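Long-range contacts in peptide methionine sulfoxide reductase MsrA (Treponema denticola ATCC 35405, PDB 5FA9), which probably repairs oxidised proteins by reducing both the S and R forms of methionine sulfoxide, as a fusion of MsrA and MsrB enzymes: residues F220-N224 with Y310-T314; E207-I213 with A290-Y296. The protein carries 2 engineered substitutions. All coordinates share one frame; numbering follows the deposited sequence.

Contact 1 of 2, residues F220-N224 with Y310-T314; sequences FSSLN and YVKPT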
# COMPACT_ATOMS: atom_id res chain seq x y z
N PHE B 220 -5.18 -20.22 -13.56
CA PHE B 220 -4.31 -20.14 -12.39
C PHE B 220 -2.86 -20.48 -12.71
O PHE B 220 -2.57 -21.19 -13.68
CB PHE B 220 -4.83 -21.08 -11.29
CG PHE B 220 -6.21 -20.74 -10.81
CD1 PHE B 220 -6.40 -19.77 -9.83
CD2 PHE B 220 -7.32 -21.38 -11.33
CE1 PHE B 220 -7.67 -19.45 -9.39
CE2 PHE B 220 -8.59 -21.07 -10.89
CZ PHE B 220 -8.77 -20.10 -9.92
N SER B 221 -1.95 -19.97 -11.89
CA SER B 221 -0.53 -20.25 -12.03
C SER B 221 -0.03 -21.14 -10.89
O SER B 221 -0.54 -21.06 -9.77
CB SER B 221 0.28 -18.95 -12.07
OG SER B 221 1.67 -19.21 -12.05
N SER B 222 0.96 -21.97 -11.19
CA SER B 222 1.55 -22.85 -10.18
C SER B 222 2.22 -22.05 -9.07
O SER B 222 2.40 -22.54 -7.96
CB SER B 222 2.57 -23.79 -10.83
OG SER B 222 3.60 -23.07 -11.47
N LEU B 223 2.59 -20.81 -9.38
CA LEU B 223 3.25 -19.93 -8.42
C LEU B 223 2.31 -19.54 -7.28
O LEU B 223 2.76 -19.23 -6.18
CB LEU B 223 3.77 -18.68 -9.12
CG LEU B 223 4.61 -17.70 -8.29
CD1 LEU B 223 5.88 -18.37 -7.79
CD2 LEU B 223 4.93 -16.45 -9.09
N ASN B 224 1.01 -19.57 -7.55
CA ASN B 224 0.02 -19.17 -6.57
C ASN B 224 -0.65 -20.36 -5.89
O ASN B 224 -1.56 -20.20 -5.09
CB ASN B 224 -1.04 -18.29 -7.24
CG ASN B 224 -0.45 -17.09 -7.93
OD1 ASN B 224 0.31 -16.33 -7.33
ND2 ASN B 224 -0.78 -16.91 -9.20
N TYR B 310 3.93 -15.24 -15.47
CA TYR B 310 3.04 -15.56 -14.36
C TYR B 310 3.52 -16.80 -13.62
O TYR B 310 3.18 -17.01 -12.45
CB TYR B 310 1.60 -15.75 -14.85
CG TYR B 310 0.98 -14.50 -15.42
CD1 TYR B 310 0.64 -13.43 -14.60
CD2 TYR B 310 0.74 -14.38 -16.79
CE1 TYR B 310 0.08 -12.28 -15.13
CE2 TYR B 310 0.18 -13.24 -17.32
CZ TYR B 310 -0.15 -12.19 -16.48
OH TYR B 310 -0.71 -11.05 -17.01
N VAL B 311 4.32 -17.62 -14.29
CA VAL B 311 4.91 -18.80 -13.68
C VAL B 311 6.28 -18.45 -13.10
O VAL B 311 6.59 -18.80 -11.96
CB VAL B 311 5.06 -19.96 -14.68
CG1 VAL B 311 5.62 -21.19 -13.99
CG2 VAL B 311 3.72 -20.26 -15.32
N LYS B 312 7.10 -17.77 -13.90
CA LYS B 312 8.43 -17.36 -13.47
C LYS B 312 8.62 -15.86 -13.64
O LYS B 312 9.12 -15.40 -14.67
CB LYS B 312 9.50 -18.11 -14.27
CG LYS B 312 9.54 -19.61 -14.02
CD LYS B 312 10.65 -20.26 -14.83
CE LYS B 312 10.71 -21.76 -14.58
NZ LYS B 312 11.31 -22.08 -13.26
N PRO B 313 8.22 -15.08 -12.62
CA PRO B 313 8.32 -13.62 -12.63
C PRO B 313 9.76 -13.12 -12.79
O PRO B 313 9.98 -12.03 -13.30
CB PRO B 313 7.76 -13.22 -11.25
CG PRO B 313 7.84 -14.45 -10.42
CD PRO B 313 7.63 -15.59 -11.37
N THR B 314 10.72 -13.92 -12.34
CA THR B 314 12.13 -13.58 -12.48
C THR B 314 12.86 -14.62 -13.32
O THR B 314 14.07 -14.78 -13.21
CB THR B 314 12.82 -13.45 -11.11
OG1 THR B 314 12.69 -14.69 -10.39
CG2 THR B 314 12.19 -12.33 -10.29
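Ser221 supplies the polar link between the two segments: its OG donates to the backbone O of Tyr310 across 2.7 Å. The hydroxyl does not sit on a lone pair; it lies above the plane of the carbonyl group, 54° out of it, with a C=O...donor angle of 116°. The same OG accepts a bond from Leu223 N at 3.2 Å, which makes residues 221 to 223 an ST turn. With OG turned opposite its own backbone N (chi1 173°), the hydroxyl is placed where it can serve both partners, and this pair of bonds fixes its rotation. The backbone bond from Asn224 N to Ser221 O superposes a beta turn, residues 221 to 224.

Packing beside this bond is largely van der Waals; its one apolar pair is Leu223 and Pro313, which meet tip to tip, the CD2 methyl of Leu223 lying 3.6 Å from Pro313 CD. Leu223 CB passes 3.8 Å from Tyr310 O. The branches of Val311 divide between the serines: CG1 meets Ser222 OG at 3.7 Å, and CG2 approaches Ser221 OG at 4.0 Å. Ser222 OG has its polar partner elsewhere, in Gly208 N, and the phenol of Tyr310 bonds to Tyr163.

Leu223 and Asn224 also help form a site holding a dithiothreitol molecule, probably from the crystallisation liquor. Pro313 touches Gln66 of helix 65-74 and Glu106 of helix 104-115, both within the MsrA part of the fusion. The contact thus joins an ST turn that includes Ser221 of strand 218-221, in the MsrB part, to C-terminal segment 310-314, beside the MsrA helices.

Contact 2 of 2, residues E207-I213 with A290-Y296; sequences EGIYVDI and ALRFIPY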
# COMPACT_ATOMS: atom_id res chain seq x y z
N GLU B 207 5.79 -26.80 -12.11
CA GLU B 207 5.69 -25.44 -12.64
C GLU B 207 4.93 -25.42 -13.96
O GLU B 207 5.18 -26.23 -14.85
CB GLU B 207 7.08 -24.83 -12.83
CG GLU B 207 7.86 -24.64 -11.55
CD GLU B 207 9.20 -23.97 -11.78
OE1 GLU B 207 9.32 -22.76 -11.50
OE2 GLU B 207 10.14 -24.66 -12.24
N GLY B 208 4.00 -24.48 -14.06
CA GLY B 208 3.17 -24.35 -15.25
C GLY B 208 1.88 -23.61 -14.93
O GLY B 208 1.73 -23.05 -13.85
N ILE B 209 0.96 -23.61 -15.88
CA ILE B 209 -0.32 -22.94 -15.69
C ILE B 209 -1.47 -23.94 -15.67
O ILE B 209 -1.38 -25.03 -16.24
CB ILE B 209 -0.59 -21.89 -16.78
CG1 ILE B 209 -0.55 -22.54 -18.17
CG2 ILE B 209 0.41 -20.76 -16.69
CD1 ILE B 209 -0.93 -21.60 -19.29
N TYR B 210 -2.56 -23.57 -15.00
CA TYR B 210 -3.77 -24.38 -14.99
C TYR B 210 -4.81 -23.72 -15.88
O TYR B 210 -5.17 -22.56 -15.69
CB TYR B 210 -4.29 -24.56 -13.57
CG TYR B 210 -3.36 -25.38 -12.70
CD1 TYR B 210 -2.30 -24.78 -12.03
CD2 TYR B 210 -3.53 -26.75 -12.57
CE1 TYR B 210 -1.44 -25.52 -11.24
CE2 TYR B 210 -2.67 -27.50 -11.78
CZ TYR B 210 -1.63 -26.88 -11.12
OH TYR B 210 -0.78 -27.63 -10.34
N VAL B 211 -5.27 -24.48 -16.87
CA VAL B 211 -6.12 -23.94 -17.92
C VAL B 211 -7.56 -24.45 -17.82
O VAL B 211 -7.80 -25.54 -17.30
CB VAL B 211 -5.50 -24.30 -19.30
CG1 VAL B 211 -6.47 -25.06 -20.19
CG2 VAL B 211 -4.96 -23.06 -19.99
N ASP B 212 -8.50 -23.65 -18.30
CA ASP B 212 -9.90 -24.06 -18.37
C ASP B 212 -10.03 -25.29 -19.26
O ASP B 212 -9.68 -25.24 -20.44
CB ASP B 212 -10.78 -22.91 -18.89
CG ASP B 212 -12.27 -23.17 -18.69
OD1 ASP B 212 -12.67 -24.34 -18.53
OD2 ASP B 212 -13.04 -22.19 -18.70
N ILE B 213 -10.55 -26.37 -18.70
CA ILE B 213 -10.64 -27.64 -19.42
C ILE B 213 -11.67 -27.58 -20.56
O ILE B 213 -11.69 -28.46 -21.42
CB ILE B 213 -11.00 -28.79 -18.46
CG1 ILE B 213 -10.59 -30.14 -19.05
CG2 ILE B 213 -12.48 -28.76 -18.10
CD1 ILE B 213 -10.43 -31.24 -18.02
N ALA B 290 -11.87 -29.49 -13.36
CA ALA B 290 -12.17 -28.31 -14.17
C ALA B 290 -10.92 -27.71 -14.79
O ALA B 290 -10.99 -26.77 -15.58
CB ALA B 290 -12.89 -27.27 -13.32
N LEU B 291 -9.76 -28.26 -14.44
CA LEU B 291 -8.49 -27.70 -14.89
C LEU B 291 -7.67 -28.66 -15.75
O LEU B 291 -7.76 -29.88 -15.61
CB LEU B 291 -7.65 -27.27 -13.68
CG LEU B 291 -8.31 -26.30 -12.70
CD1 LEU B 291 -7.41 -26.05 -11.50
CD2 LEU B 291 -8.66 -24.99 -13.40
N ARG B 292 -6.89 -28.08 -16.66
CA ARG B 292 -5.90 -28.83 -17.43
C ARG B 292 -4.52 -28.22 -17.22
O ARG B 292 -4.29 -27.06 -17.56
CB ARG B 292 -6.27 -28.83 -18.92
CG ARG B 292 -5.26 -29.54 -19.80
CD ARG B 292 -5.72 -29.56 -21.25
NE ARG B 292 -4.60 -29.57 -22.19
CZ ARG B 292 -4.28 -28.55 -22.97
NH1 ARG B 292 -4.99 -27.43 -22.93
NH2 ARG B 292 -3.24 -28.64 -23.80
N PHE B 293 -3.60 -29.00 -16.66
CA PHE B 293 -2.27 -28.50 -16.36
C PHE B 293 -1.35 -28.50 -17.57
O PHE B 293 -1.29 -29.48 -18.32
CB PHE B 293 -1.63 -29.32 -15.23
CG PHE B 293 -0.22 -28.90 -14.90
CD1 PHE B 293 0.02 -27.74 -14.19
CD2 PHE B 293 0.86 -29.67 -15.30
CE1 PHE B 293 1.31 -27.35 -13.89
CE2 PHE B 293 2.15 -29.29 -15.00
CZ PHE B 293 2.38 -28.12 -14.29
N ILE B 294 -0.64 -27.40 -17.76
CA ILE B 294 0.30 -27.26 -18.86
C ILE B 294 1.68 -26.88 -18.33
O ILE B 294 1.88 -25.77 -17.85
CB ILE B 294 -0.16 -26.20 -19.88
CG1 ILE B 294 -1.57 -26.53 -20.38
CG2 ILE B 294 0.83 -26.10 -21.03
CD1 ILE B 294 -2.03 -25.66 -21.51
N PRO B 295 2.64 -27.82 -18.40
CA PRO B 295 4.00 -27.62 -17.90
C PRO B 295 4.67 -26.39 -18.51
O PRO B 295 4.41 -26.06 -19.67
CB PRO B 295 4.72 -28.90 -18.34
CG PRO B 295 3.64 -29.92 -18.48
CD PRO B 295 2.45 -29.16 -18.99
N TYR B 296 5.52 -25.73 -17.72
CA TYR B 296 6.22 -24.53 -18.17
C TYR B 296 7.03 -24.77 -19.44
O TYR B 296 7.07 -23.92 -20.33
CB TYR B 296 7.14 -24.01 -17.05
CG TYR B 296 7.86 -22.73 -17.38
CD1 TYR B 296 7.23 -21.50 -17.23
CD2 TYR B 296 9.17 -22.74 -17.84
CE1 TYR B 296 7.89 -20.32 -17.53
CE2 TYR B 296 9.84 -21.57 -18.14
CZ TYR B 296 9.19 -20.36 -17.98
OH TYR B 296 9.85 -19.19 -18.28
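Val211 and Arg292 pair through two backbone bonds, Val211 N to Arg292 O and Arg292 N to Val211 O, both 2.8 Å. Ile209 and Ile294 form the other hydrogen-bonded pair, with Ile294 N 2.9 Å from Ile209 O and Ile209 N 3.1 Å from Ile294 O. Tyr296 N to Glu207 O and Ile213 N to Ala290 O extend the ladder at its two ends, making six bonds. Strand directions 148° apart make the pairing antiparallel.

Gly208 CA lies 3.2 Å from Ile294 O in a CA-H...O contact; a side chain there would run into that oxygen and the Phe293 ring, and the backbone angles would jam it against the preceding carbonyl.

On one face, Phe293 CD1 lies over the Tyr210 ring, offset toward its rim, 3.6 Å from Tyr210 CZ. The ring planes meet at 51°. Leu291 CD1 adds a contact at 4.0 Å from Tyr210 CB. Having CG opposite the backbone N (chi1 177°) carries the Phe293 ring along the strand until CZ is 3.4 Å from Glu207 O.

The other face carries Ile209 beside Ile294 and Val211 beside Arg292. Ile294 CG1 covers one side of the Arg292 guanidinium, whose NH2 forms a salt bridge with Glu302.

Facing backbone atoms are thus bonded across the pair, those of Gly208 and Tyr210 to Ser222 and Phe220; aromatic packing, with Leu291 alongside, covers one face and aliphatic packing, with a charge at its margin, the other.

How the contacts relate
The segments of the two contacts alternate along the chain, and their centres lie 11 Å apart. Strand 208-212 is the middle of a three-stranded antiparallel sheet, flanked by 291-295 in contact 2 and by 218-221, which leads into contact 1; Phe220 O lies 2.7 Å from Tyr210 N. The tail joins them a second time: Lys312 NZ forms a 2.7 Å salt bridge with Glu207 OE1, and its chain lies along Tyr296, where a cation-pi interaction forms. Neither contact includes the predicted active-site position Ser11, an engineered residue in the MsrA part, although contact 1 borders a dithiothreitol molecule about 3 Å from the Leu223 side chain.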